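LP04448p (Drosophila melanogaster, PDB 2QK2) probably binds tubulin and tracks growing microtubule plus ends, this chain being the second TOG domain of the XMAP215-family protein Mini spindles. Local coordinates at residues A[120-125]-A[157-162]; A[136-141]-A[151-156]; A[176-181]-A[210-215]; A[204-209]-A[236-241]. One frame throughout, in Å; residues are numbered along the deposited sequence.

Interaction 1: residues A[120-125]-A[157-162]; sequences EAIDAI and IARALT
Arg159 and Asp123 join two neighbouring helices through a two-pronged salt bridge, a compact example of how one charged pair can tie helix sides together. The arginine leaves its helix with CB directed toward helix 112-126, and its chain bends at chi3 (-55°), turning the guanidinium edge toward the aspartate. From there the chain runs along the carboxylate. CD passes 3.5 Å from Asp123 OD2. NE then donates to that same OD2 at 2.7 Å, fairly straight at 156°, meeting the syn lone pair close to the guanidinium plane. NH2 takes the other oxygen, Asp123 OD1, at 3.0 Å. This is a side-on grip, one nitrogen to each oxygen, although the carboxylate and guanidinium planes are twisted 44° apart. NH2 also has Ile122 CG2 at 4.1 Å, near the plane of the group. A leucine in place of Arg159 would probably leave the Asp123 carboxylate without its two donors and its countercharge. Helix 112-126 is linked in turn to helix 71-88 by the Glu120–Lys79 salt bridge. The Arg159 pair thus bridges two helices that lie side by side but are separated in sequence by helix 131-141, within the HEAT-repeat solenoid of the TOG domain.

Interaction 2: residues A[136-141]-A[151-156]; sequences ESIVES and SETALF
Thr153 and Phe156, one helical turn apart, are the residues of segment 151-156 that meet Ser141 and Ile138, and they illustrate how a helix pair mixes polar and apolar contacts. The segment starts on other faces: Ser151 OG bonds to Ser195, and Glu152 forms a salt bridge with Arg119. At Thr153 the chain turns to its partner. A chi1 of -62° sets OG1 beside the backbone N, where it lies 2.7 Å from Ser141 OG, a hydroxyl pair at hydrogen-bonding distance. The same OG1 is hydrogen-bonded to Val149 O one turn earlier, so this buried oxygen has both a backbone and a side-chain partner. The methyl, on the other branch, lies alongside helix 131-141, with CG2 3.7 Å from Ile138 O and 3.9 Å from Ser141 CB. A valine here would probably leave the buried Ser141 hydroxyl without its mate across the interface. Phe156 closes the walk: its ring presents an edge, CE2, to Ile138 CD1 at 3.8 Å, the two side chains crossing at roughly a right angle. Leu104 of helix 93-105 covers both Ser141 and Thr153. The segment axes approach to 9.8 Å and run broadly antiparallel, at 140°. Consecutive antiparallel helices packed side by side in this way are characteristic of a HEAT-repeat solenoid such as the TOG domain.

Interaction 3: residues A[176-181]-A[210-215]; sequences LLTTSL and KAVTPL
Thr178 meets Leu215 with both of its branches, and this small pair carries most of the contact between helix 171-185 and the turn that follows helix 209-212. Its hydroxyl oxygen, OG1, lies 3.6 Å from Leu215 CD1, while the methyl CG2 sits 3.7 Å from Leu215 CB. The leucine therefore runs across the threonine, the two side chains at about a right angle, with CB over one branch and a terminal methyl by the other. Val212 CG1 stands at the margin, 4.4 Å from Thr178 OG1. Thr178 OG1 is hydrogen-bonded to Leu174 O in the preceding turn, which satisfies the hydroxyl although methyls lie beside it. One shell out, the backbone places Leu215. Its N donates to Val212 O at 2.8 Å in a tight 3-10 turn, and a chi1 of -51° holds CG beside the backbone N. Leu174 and Lys175 also touch Leu215, while Leu203 and Leu216 touch Thr178, widening the buried patch. The contact is plain structural packing near the C-terminal end of the TOG domain, where a short connecting turn beyond helix 190-207 folds back on the preceding helix of the HEAT-repeat stack.

Interaction 4: residues A[204-209]-A[236-241]; sequences IKLMGD and IKIKVA
Leu206 extends its CG anti to the backbone N (chi1 179°) and Ile236 swings CG1 back beside its own N (chi1 -57°), and these two rotations bring the side chains across each other at about a right angle. The bridging methyls are Leu206 CD1 and Ile236 CG2, 3.7 Å apart. The longer branch of the isoleucine reaches over the helix: Ile236 CD1 lies 3.9 Å from Leu206 CB and 4.1 Å from Lys205 CB. On the same branch, Ile236 CG1 comes within 4.1 Å of Lys205 O, so the helix backbone takes part as well. Ile238 adds a looser touch, its CD1 4.2 Å from Leu206 CD1, so the leucine meets two residues of the tail. The side chain of Lys205 meets the isoleucine with its CB, while NZ is hydrogen-bonded to the carbonyl oxygens of Gln231 and Ala234, at the end of helix 221-233 and just beyond. Just past the contact, helix 190-207 gives way to Gly208, with its positive phi. The tail, which has no regular secondary structure, is also held by Lys239 O accepting a hydrogen bond from Gln165 NE2. Here the chain end that follows helix 221-233 packs its isoleucines on the C-terminal end of helix 190-207 of the HEAT-repeat TOG domain.

In the fold
Interactions 1 and 2 share helix 147-161, interaction 2 nesting inside the loop closed by interaction 1. Their centres are 11 Å apart, and Ile122 CG1 meets Phe156 CE1 at 3.6 Å, so the salt bridge borders directly on the apolar packing of interaction 2. Interaction 2 passes into interaction 3 where Val139 CG2 packs 3.8 Å from Leu176 CD2. Interactions 3 and 4 alternate along the chain and touch through Val212 CG1 and Ile204 CG1, 4.0 Å apart. The tail of interaction 4 returns to interaction 1 by a probable hydrogen bond, Lys237 N to Thr162 O at 2.8 Å. Interactions 2 and 4 stay about 10 Å apart at their nearest atoms, joined through the others along the solenoid.

Interaction 1: residues A[120-125]-A[157-162]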
loop_
_atom_site.group_PDB
_atom_site.type_symbol
_atom_site.label_atom_id
_atom_site.label_comp_id
_atom_site.label_asym_id
_atom_site.label_seq_id
_atom_site.Cartn_x
_atom_site.Cartn_y
_atom_site.Cartn_z
ATOM N N GLU A 120 5.711 -0.923 1.361
ATOM C CA GLU A 120 6.106 0.469 1.543
ATOM C C GLU A 120 5.413 1.359 0.523
ATOM O O GLU A 120 4.905 2.429 0.859
ATOM C CB GLU A 120 7.616 0.630 1.393
ATOM C CG GLU A 120 8.409 0.133 2.567
ATOM C CD GLU A 120 9.897 0.353 2.376
ATOM O OE1 GLU A 120 10.289 1.494 2.042
ATOM O OE2 GLU A 120 10.671 -0.609 2.561
ATOM N N ALA A 121 5.389 0.904 -0.725
ATOM C CA ALA A 121 4.771 1.672 -1.793
ATOM C C ALA A 121 3.275 1.851 -1.594
ATOM O O ALA A 121 2.780 2.978 -1.614
ATOM C CB ALA A 121 5.043 1.013 -3.149
ATOM N N ILE A 122 2.545 0.757 -1.400
ATOM C CA ILE A 122 1.107 0.896 -1.234
ATOM C C ILE A 122 0.744 1.661 0.040
ATOM O O ILE A 122 -0.258 2.379 0.068
ATOM C CB ILE A 122 0.380 -0.481 -1.296
ATOM C CG1 ILE A 122 -1.111 -0.252 -1.557
ATOM C CG2 ILE A 122 0.575 -1.264 -0.004
ATOM C CD1 ILE A 122 -1.853 -1.499 -1.958
ATOM N N ASP A 123 1.567 1.541 1.081
ATOM C CA ASP A 123 1.303 2.256 2.327
ATOM C C ASP A 123 1.484 3.773 2.135
ATOM O O ASP A 123 0.656 4.572 2.586
ATOM C CB ASP A 123 2.232 1.761 3.448
ATOM C CG ASP A 123 1.839 0.371 3.982
ATOM O OD1 ASP A 123 0.832 -0.207 3.516
ATOM O OD2 ASP A 123 2.543 -0.140 4.876
ATOM N N ALA A 124 2.565 4.164 1.465
ATOM C CA ALA A 124 2.828 5.577 1.222
ATOM C C ALA A 124 1.728 6.152 0.334
ATOM O O ALA A 124 1.281 7.274 0.530
ATOM C CB ALA A 124 4.197 5.750 0.558
ATOM N N ILE A 125 1.278 5.364 -0.634
ATOM C CA ILE A 125 0.233 5.806 -1.540
ATOM C C ILE A 125 -1.102 5.960 -0.817
ATOM O O ILE A 125 -1.867 6.894 -1.092
ATOM C CB ILE A 125 0.099 4.827 -2.724
ATOM C CG1 ILE A 125 1.380 4.888 -3.568
ATOM C CG2 ILE A 125 -1.129 5.172 -3.566
ATOM C CD1 ILE A 125 1.362 4.004 -4.793
ATOM N N ILE A 157 -4.882 -3.608 4.664
ATOM C CA ILE A 157 -6.032 -3.004 5.338
ATOM C C ILE A 157 -5.726 -2.762 6.823
ATOM O O ILE A 157 -6.067 -1.708 7.379
ATOM C CB ILE A 157 -7.277 -3.911 5.191
ATOM C CG1 ILE A 157 -7.701 -3.956 3.715
ATOM C CG2 ILE A 157 -8.415 -3.404 6.065
ATOM C CD1 ILE A 157 -8.812 -4.946 3.422
ATOM N N ALA A 158 -5.071 -3.729 7.459
ATOM C CA ALA A 158 -4.716 -3.606 8.870
ATOM C C ALA A 158 -3.799 -2.405 9.095
ATOM O O ALA A 158 -4.062 -1.567 9.959
ATOM C CB ALA A 158 -4.031 -4.888 9.359
ATOM N N ARG A 159 -2.714 -2.324 8.327
ATOM C CA ARG A 159 -1.787 -1.209 8.474
ATOM C C ARG A 159 -2.487 0.109 8.139
ATOM O O ARG A 159 -2.309 1.111 8.833
ATOM C CB ARG A 159 -0.564 -1.401 7.573
ATOM C CG ARG A 159 0.271 -2.640 7.901
ATOM C CD ARG A 159 1.633 -2.609 7.189
ATOM N NE ARG A 159 1.505 -2.448 5.742
ATOM C CZ ARG A 159 1.222 -3.426 4.883
ATOM N NH1 ARG A 159 1.033 -4.672 5.309
ATOM N NH2 ARG A 159 1.114 -3.149 3.587
ATOM N N ALA A 160 -3.306 0.101 7.094
ATOM C CA ALA A 160 -4.034 1.309 6.694
ATOM C C ALA A 160 -4.945 1.822 7.822
ATOM O O ALA A 160 -4.972 3.020 8.129
ATOM C CB ALA A 160 -4.869 1.025 5.443
ATOM N N LEU A 161 -5.688 0.905 8.436
ATOM C CA LEU A 161 -6.610 1.257 9.510
ATOM C C LEU A 161 -5.939 1.946 10.698
ATOM O O LEU A 161 -6.551 2.801 11.344
ATOM C CB LEU A 161 -7.375 0.009 9.973
ATOM C CG LEU A 161 -8.401 -0.525 8.964
ATOM C CD1 LEU A 161 -8.935 -1.883 9.422
ATOM C CD2 LEU A 161 -9.548 0.471 8.816
ATOM N N THR A 162 -4.687 1.595 10.982
ATOM C CA THR A 162 -3.978 2.216 12.096
ATOM C C THR A 162 -3.709 3.697 11.817
ATOM O O THR A 162 -3.307 4.440 12.714
ATOM C CB THR A 162 -2.619 1.541 12.374
ATOM O OG1 THR A 162 -1.751 1.748 11.255
ATOM C CG2 THR A 162 -2.792 0.048 12.617
#

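Interaction 2: residues A[136-141]-A[151-156]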
loop_
_atom_site.group_PDB
_atom_site.type_symbol
_atom_site.label_atom_id
_atom_site.label_comp_id
_atom_site.label_asym_id
_atom_site.label_seq_id
_atom_site.Cartn_x
_atom_site.Cartn_y
_atom_site.Cartn_z
ATOM N N GLU A 136 -13.314 -0.444 -4.044
ATOM C CA GLU A 136 -13.533 -1.424 -5.106
ATOM C C GLU A 136 -12.292 -2.266 -5.379
ATOM O O GLU A 136 -12.371 -3.493 -5.446
ATOM C CB GLU A 136 -13.984 -0.737 -6.395
ATOM C CG GLU A 136 -15.377 -0.139 -6.322
ATOM C CD GLU A 136 -15.838 0.423 -7.656
ATOM O OE1 GLU A 136 -15.860 -0.337 -8.654
ATOM O OE2 GLU A 136 -16.178 1.626 -7.708
ATOM N N SER A 137 -11.147 -1.613 -5.533
ATOM C CA SER A 137 -9.900 -2.326 -5.792
ATOM C C SER A 137 -9.554 -3.245 -4.625
ATOM O O SER A 137 -9.197 -4.412 -4.817
ATOM C CB SER A 137 -8.759 -1.331 -6.015
ATOM O OG SER A 137 -9.014 -0.519 -7.149
ATOM N N ILE A 138 -9.664 -2.711 -3.414
ATOM C CA ILE A 138 -9.360 -3.474 -2.208
ATOM C C ILE A 138 -10.233 -4.718 -2.097
ATOM O O ILE A 138 -9.727 -5.831 -1.960
ATOM C CB ILE A 138 -9.549 -2.606 -0.943
ATOM C CG1 ILE A 138 -8.557 -1.440 -0.972
ATOM C CG2 ILE A 138 -9.356 -3.453 0.316
ATOM C CD1 ILE A 138 -8.655 -0.507 0.221
ATOM N N VAL A 139 -11.547 -4.526 -2.167
ATOM C CA VAL A 139 -12.489 -5.635 -2.064
ATOM C C VAL A 139 -12.271 -6.652 -3.180
ATOM O O VAL A 139 -12.288 -7.861 -2.946
ATOM C CB VAL A 139 -13.951 -5.112 -2.093
ATOM C CG1 VAL A 139 -14.935 -6.271 -2.152
ATOM C CG2 VAL A 139 -14.213 -4.273 -0.849
ATOM N N GLU A 140 -12.058 -6.163 -4.397
ATOM C CA GLU A 140 -11.825 -7.052 -5.526
ATOM C C GLU A 140 -10.574 -7.895 -5.277
ATOM O O GLU A 140 -10.539 -9.080 -5.599
ATOM C CB GLU A 140 -11.657 -6.237 -6.811
ATOM C CG GLU A 140 -11.449 -7.074 -8.059
ATOM C CD GLU A 140 -11.246 -6.219 -9.300
ATOM O OE1 GLU A 140 -12.161 -5.427 -9.633
ATOM O OE2 GLU A 140 -10.175 -6.333 -9.939
ATOM N N SER A 141 -9.554 -7.279 -4.689
ATOM C CA SER A 141 -8.307 -7.981 -4.414
ATOM C C SER A 141 -8.473 -9.077 -3.358
ATOM O O SER A 141 -7.786 -10.097 -3.408
ATOM C CB SER A 141 -7.232 -6.986 -3.979
ATOM O OG SER A 141 -5.969 -7.616 -3.901
ATOM N N SER A 151 -3.843 -12.458 1.475
ATOM C CA SER A 151 -3.186 -12.181 2.743
ATOM C C SER A 151 -2.609 -10.769 2.806
ATOM O O SER A 151 -2.878 -10.025 3.750
ATOM C CB SER A 151 -2.069 -13.197 2.991
ATOM O OG SER A 151 -1.358 -12.869 4.172
ATOM N N GLU A 152 -1.811 -10.404 1.805
ATOM C CA GLU A 152 -1.194 -9.078 1.787
ATOM C C GLU A 152 -2.237 -7.974 1.669
ATOM O O GLU A 152 -2.025 -6.864 2.154
ATOM C CB GLU A 152 -0.176 -8.968 0.651
ATOM C CG GLU A 152 1.109 -9.793 0.856
ATOM C CD GLU A 152 1.925 -9.355 2.069
ATOM O OE1 GLU A 152 2.014 -8.131 2.333
ATOM O OE2 GLU A 152 2.496 -10.236 2.754
ATOM N N THR A 153 -3.366 -8.274 1.034
ATOM C CA THR A 153 -4.417 -7.275 0.910
ATOM C C THR A 153 -5.004 -7.044 2.305
ATOM O O THR A 153 -5.224 -5.905 2.713
ATOM C CB THR A 153 -5.541 -7.731 -0.050
ATOM O OG1 THR A 153 -5.006 -7.910 -1.367
ATOM C CG2 THR A 153 -6.646 -6.683 -0.113
ATOM N N ALA A 154 -5.238 -8.128 3.043
ATOM C CA ALA A 154 -5.789 -8.013 4.392
ATOM C C ALA A 154 -4.810 -7.289 5.305
ATOM O O ALA A 154 -5.213 -6.487 6.140
ATOM C CB ALA A 154 -6.107 -9.403 4.963
ATOM N N LEU A 155 -3.521 -7.579 5.157
ATOM C CA LEU A 155 -2.506 -6.929 5.982
ATOM C C LEU A 155 -2.412 -5.446 5.615
ATOM O O LEU A 155 -2.161 -4.591 6.476
ATOM C CB LEU A 155 -1.152 -7.612 5.794
ATOM C CG LEU A 155 -1.058 -9.038 6.368
ATOM C CD1 LEU A 155 0.295 -9.645 6.012
ATOM C CD2 LEU A 155 -1.252 -9.000 7.889
ATOM N N PHE A 156 -2.608 -5.143 4.336
ATOM C CA PHE A 156 -2.583 -3.750 3.881
ATOM C C PHE A 156 -3.708 -2.991 4.596
ATOM O O PHE A 156 -3.518 -1.876 5.073
ATOM C CB PHE A 156 -2.788 -3.679 2.363
ATOM C CG PHE A 156 -3.238 -2.323 1.876
ATOM C CD1 PHE A 156 -2.429 -1.206 2.043
ATOM C CD2 PHE A 156 -4.477 -2.170 1.261
ATOM C CE1 PHE A 156 -2.847 0.052 1.602
ATOM C CE2 PHE A 156 -4.908 -0.918 0.816
ATOM C CZ PHE A 156 -4.089 0.193 0.987
#

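Interaction 3: residues A[176-181]-A[210-215]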
loop_
_atom_site.group_PDB
_atom_site.type_symbol
_atom_site.label_atom_id
_atom_site.label_comp_id
_atom_site.label_asym_id
_atom_site.label_seq_id
_atom_site.Cartn_x
_atom_site.Cartn_y
_atom_site.Cartn_z
ATOM N N LEU A 176 -19.165 -3.551 4.221
ATOM C CA LEU A 176 -18.510 -4.137 3.054
ATOM C C LEU A 176 -17.135 -4.704 3.416
ATOM O O LEU A 176 -16.777 -5.815 3.026
ATOM C CB LEU A 176 -18.358 -3.084 1.953
ATOM C CG LEU A 176 -17.606 -3.530 0.694
ATOM C CD1 LEU A 176 -18.401 -4.614 -0.022
ATOM C CD2 LEU A 176 -17.397 -2.331 -0.224
ATOM N N LEU A 177 -16.364 -3.930 4.163
ATOM C CA LEU A 177 -15.037 -4.357 4.573
ATOM C C LEU A 177 -15.102 -5.572 5.494
ATOM O O LEU A 177 -14.378 -6.544 5.293
ATOM C CB LEU A 177 -14.323 -3.202 5.279
ATOM C CG LEU A 177 -13.120 -2.539 4.601
ATOM C CD1 LEU A 177 -13.294 -2.471 3.100
ATOM C CD2 LEU A 177 -12.952 -1.145 5.188
ATOM N N THR A 178 -15.970 -5.515 6.501
ATOM C CA THR A 178 -16.103 -6.620 7.446
ATOM C C THR A 178 -16.556 -7.893 6.729
ATOM O O THR A 178 -15.965 -8.961 6.904
ATOM C CB THR A 178 -17.108 -6.275 8.568
ATOM O OG1 THR A 178 -16.737 -5.026 9.173
ATOM C CG2 THR A 178 -17.103 -7.364 9.642
ATOM N N THR A 179 -17.599 -7.775 5.915
ATOM C CA THR A 179 -18.118 -8.916 5.163
ATOM C C THR A 179 -17.024 -9.567 4.323
ATOM O O THR A 179 -16.871 -10.789 4.330
ATOM C CB THR A 179 -19.264 -8.491 4.212
ATOM O OG1 THR A 179 -20.399 -8.088 4.983
ATOM C CG2 THR A 179 -19.662 -9.642 3.295
ATOM N N SER A 180 -16.269 -8.744 3.599
ATOM C CA SER A 180 -15.202 -9.246 2.744
ATOM C C SER A 180 -14.104 -9.944 3.539
ATOM O O SER A 180 -13.618 -11.000 3.135
ATOM C CB SER A 180 -14.589 -8.099 1.931
ATOM O OG SER A 180 -15.557 -7.487 1.099
ATOM N N LEU A 181 -13.716 -9.344 4.661
ATOM C CA LEU A 181 -12.671 -9.903 5.509
ATOM C C LEU A 181 -13.115 -11.173 6.244
ATOM O O LEU A 181 -12.301 -12.062 6.485
ATOM C CB LEU A 181 -12.187 -8.848 6.519
ATOM C CG LEU A 181 -11.320 -7.725 5.929
ATOM C CD1 LEU A 181 -11.132 -6.589 6.936
ATOM C CD2 LEU A 181 -9.980 -8.309 5.527
ATOM N N LYS A 210 -18.823 -2.136 19.986
ATOM C CA LYS A 210 -20.256 -1.991 19.742
ATOM C C LYS A 210 -20.613 -1.803 18.278
ATOM O O LYS A 210 -21.619 -2.327 17.803
ATOM C CB LYS A 210 -20.813 -0.821 20.555
ATOM C CG LYS A 210 -20.666 -0.999 22.058
ATOM C CD LYS A 210 -21.276 0.168 22.818
ATOM C CE LYS A 210 -21.122 -0.019 24.321
ATOM N NZ LYS A 210 -21.719 -1.309 24.773
ATOM N N ALA A 211 -19.789 -1.052 17.559
ATOM C CA ALA A 211 -20.052 -0.808 16.152
ATOM C C ALA A 211 -19.792 -2.027 15.268
ATOM O O ALA A 211 -20.593 -2.342 14.392
ATOM C CB ALA A 211 -19.214 0.375 15.666
ATOM N N VAL A 212 -18.682 -2.719 15.505
ATOM C CA VAL A 212 -18.314 -3.868 14.679
ATOM C C VAL A 212 -18.873 -5.228 15.107
ATOM O O VAL A 212 -19.228 -6.049 14.258
ATOM C CB VAL A 212 -16.775 -3.989 14.576
ATOM C CG1 VAL A 212 -16.399 -5.050 13.550
ATOM C CG2 VAL A 212 -16.175 -2.640 14.200
ATOM N N THR A 213 -18.944 -5.464 16.413
ATOM C CA THR A 213 -19.449 -6.728 16.950
ATOM C C THR A 213 -20.649 -7.317 16.217
ATOM O O THR A 213 -20.623 -8.474 15.803
ATOM C CB THR A 213 -19.806 -6.590 18.446
ATOM O OG1 THR A 213 -18.599 -6.579 19.216
ATOM C CG2 THR A 213 -20.696 -7.748 18.909
ATOM N N PRO A 214 -21.724 -6.534 16.055
ATOM C CA PRO A 214 -22.907 -7.044 15.361
ATOM C C PRO A 214 -22.581 -7.737 14.040
ATOM O O PRO A 214 -23.203 -8.734 13.683
ATOM C CB PRO A 214 -23.748 -5.790 15.158
ATOM C CG PRO A 214 -23.418 -4.983 16.368
ATOM C CD PRO A 214 -21.916 -5.127 16.447
ATOM N N LEU A 215 -21.597 -7.213 13.319
ATOM C CA LEU A 215 -21.223 -7.788 12.032
ATOM C C LEU A 215 -20.445 -9.102 12.143
ATOM O O LEU A 215 -20.256 -9.794 11.144
ATOM C CB LEU A 215 -20.403 -6.770 11.232
ATOM C CG LEU A 215 -21.028 -5.376 11.116
ATOM C CD1 LEU A 215 -20.130 -4.483 10.278
ATOM C CD2 LEU A 215 -22.417 -5.479 10.496
#

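Interaction 4: residues A[204-209]-A[236-241]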
loop_
_atom_site.group_PDB
_atom_site.type_symbol
_atom_site.label_atom_id
_atom_site.label_comp_id
_atom_site.label_asym_id
_atom_site.label_seq_id
_atom_site.Cartn_x
_atom_site.Cartn_y
_atom_site.Cartn_z
ATOM N N ILE A 204 -11.769 -3.262 14.812
ATOM C CA ILE A 204 -12.503 -3.128 16.070
ATOM C C ILE A 204 -11.799 -2.101 16.957
ATOM O O ILE A 204 -12.445 -1.277 17.616
ATOM C CB ILE A 204 -12.584 -4.477 16.838
ATOM C CG1 ILE A 204 -13.330 -5.523 16.002
ATOM C CG2 ILE A 204 -13.302 -4.272 18.163
ATOM C CD1 ILE A 204 -13.435 -6.880 16.685
ATOM N N LYS A 205 -10.470 -2.159 16.968
ATOM C CA LYS A 205 -9.662 -1.223 17.739
ATOM C C LYS A 205 -10.006 0.215 17.345
ATOM O O LYS A 205 -10.121 1.091 18.198
ATOM C CB LYS A 205 -8.174 -1.463 17.473
ATOM C CG LYS A 205 -7.344 -1.700 18.719
ATOM C CD LYS A 205 -7.320 -0.486 19.628
ATOM C CE LYS A 205 -6.869 -0.872 21.037
ATOM N NZ LYS A 205 -5.652 -1.746 21.056
ATOM N N LEU A 206 -10.185 0.448 16.050
ATOM C CA LEU A 206 -10.494 1.785 15.551
ATOM C C LEU A 206 -11.954 2.218 15.662
ATOM O O LEU A 206 -12.238 3.348 16.059
ATOM C CB LEU A 206 -10.070 1.909 14.083
ATOM C CG LEU A 206 -10.349 3.256 13.397
ATOM C CD1 LEU A 206 -9.364 4.297 13.911
ATOM C CD2 LEU A 206 -10.220 3.115 11.887
HETATM N N MSE A 207 -12.880 1.335 15.301
HETATM C CA MSE A 207 -14.291 1.687 15.315
HETATM C C MSE A 207 -15.050 1.362 16.596
HETATM O O MSE A 207 -16.150 1.877 16.804
HETATM C CB MSE A 207 -15.004 1.030 14.124
HETATM C CG MSE A 207 -14.385 1.342 12.763
HETATM SE SE MSE A 207 -14.279 3.246 12.369
HETATM C CE MSE A 207 -16.131 3.572 11.923
ATOM N N GLY A 208 -14.478 0.512 17.445
ATOM C CA GLY A 208 -15.149 0.154 18.684
ATOM C C GLY A 208 -15.926 -1.150 18.601
ATOM O O GLY A 208 -16.507 -1.478 17.565
ATOM N N ASP A 209 -15.944 -1.891 19.705
ATOM C CA ASP A 209 -16.637 -3.176 19.780
ATOM C C ASP A 209 -18.119 -3.108 19.417
ATOM O O ASP A 209 -18.614 -3.923 18.636
ATOM C CB ASP A 209 -16.501 -3.757 21.189
ATOM C CG ASP A 209 -15.779 -5.091 21.204
ATOM O OD1 ASP A 209 -16.297 -6.057 20.599
ATOM O OD2 ASP A 209 -14.690 -5.176 21.821
ATOM N N ILE A 236 -3.637 2.196 17.163
ATOM C CA ILE A 236 -4.177 3.227 16.287
ATOM C C ILE A 236 -3.299 4.463 16.425
ATOM O O ILE A 236 -3.333 5.161 17.440
ATOM C CB ILE A 236 -5.626 3.579 16.654
ATOM C CG1 ILE A 236 -6.492 2.317 16.603
ATOM C CG2 ILE A 236 -6.160 4.636 15.695
ATOM C CD1 ILE A 236 -6.414 1.556 15.290
ATOM N N LYS A 237 -2.514 4.723 15.388
ATOM C CA LYS A 237 -1.580 5.836 15.376
ATOM C C LYS A 237 -2.175 7.212 15.103
ATOM O O LYS A 237 -1.454 8.204 15.129
ATOM C CB LYS A 237 -0.477 5.536 14.364
ATOM C CG LYS A 237 0.235 4.225 14.645
ATOM C CD LYS A 237 0.942 3.687 13.415
ATOM C CE LYS A 237 1.647 2.369 13.725
ATOM N NZ LYS A 237 0.729 1.340 14.310
ATOM N N ILE A 238 -3.477 7.290 14.854
ATOM C CA ILE A 238 -4.088 8.585 14.580
ATOM C C ILE A 238 -4.836 9.196 15.764
ATOM O O ILE A 238 -4.954 8.587 16.829
ATOM C CB ILE A 238 -5.055 8.507 13.364
ATOM C CG1 ILE A 238 -6.147 7.459 13.605
ATOM C CG2 ILE A 238 -4.274 8.180 12.105
ATOM C CD1 ILE A 238 -7.273 7.923 14.510
ATOM N N LYS A 239 -5.325 10.416 15.556
ATOM C CA LYS A 239 -6.086 11.152 16.561
ATOM C C LYS A 239 -7.458 11.458 15.976
ATOM O O LYS A 239 -7.563 12.138 14.953
ATOM C CB LYS A 239 -5.383 12.464 16.903
ATOM C CG LYS A 239 -6.179 13.393 17.813
ATOM C CD LYS A 239 -6.356 12.807 19.203
ATOM C CE LYS A 239 -7.114 13.766 20.106
ATOM N NZ LYS A 239 -7.221 13.243 21.495
ATOM N N VAL A 240 -8.506 10.963 16.624
ATOM C CA VAL A 240 -9.866 11.185 16.148
ATOM C C VAL A 240 -10.209 12.674 16.056
ATOM O O VAL A 240 -9.975 13.310 15.025
ATOM C CB VAL A 240 -10.893 10.482 17.065
ATOM C CG1 VAL A 240 -12.288 10.589 16.466
ATOM C CG2 VAL A 240 -10.501 9.024 17.258
ATOM N N ALA A 241 -10.761 13.222 17.136
ATOM C CA ALA A 241 -11.151 14.630 17.191
ATOM C C ALA A 241 -12.373 14.893 16.315
ATOM O O ALA A 241 -13.393 15.368 16.859
ATOM C CB ALA A 241 -9.988 15.523 16.752
#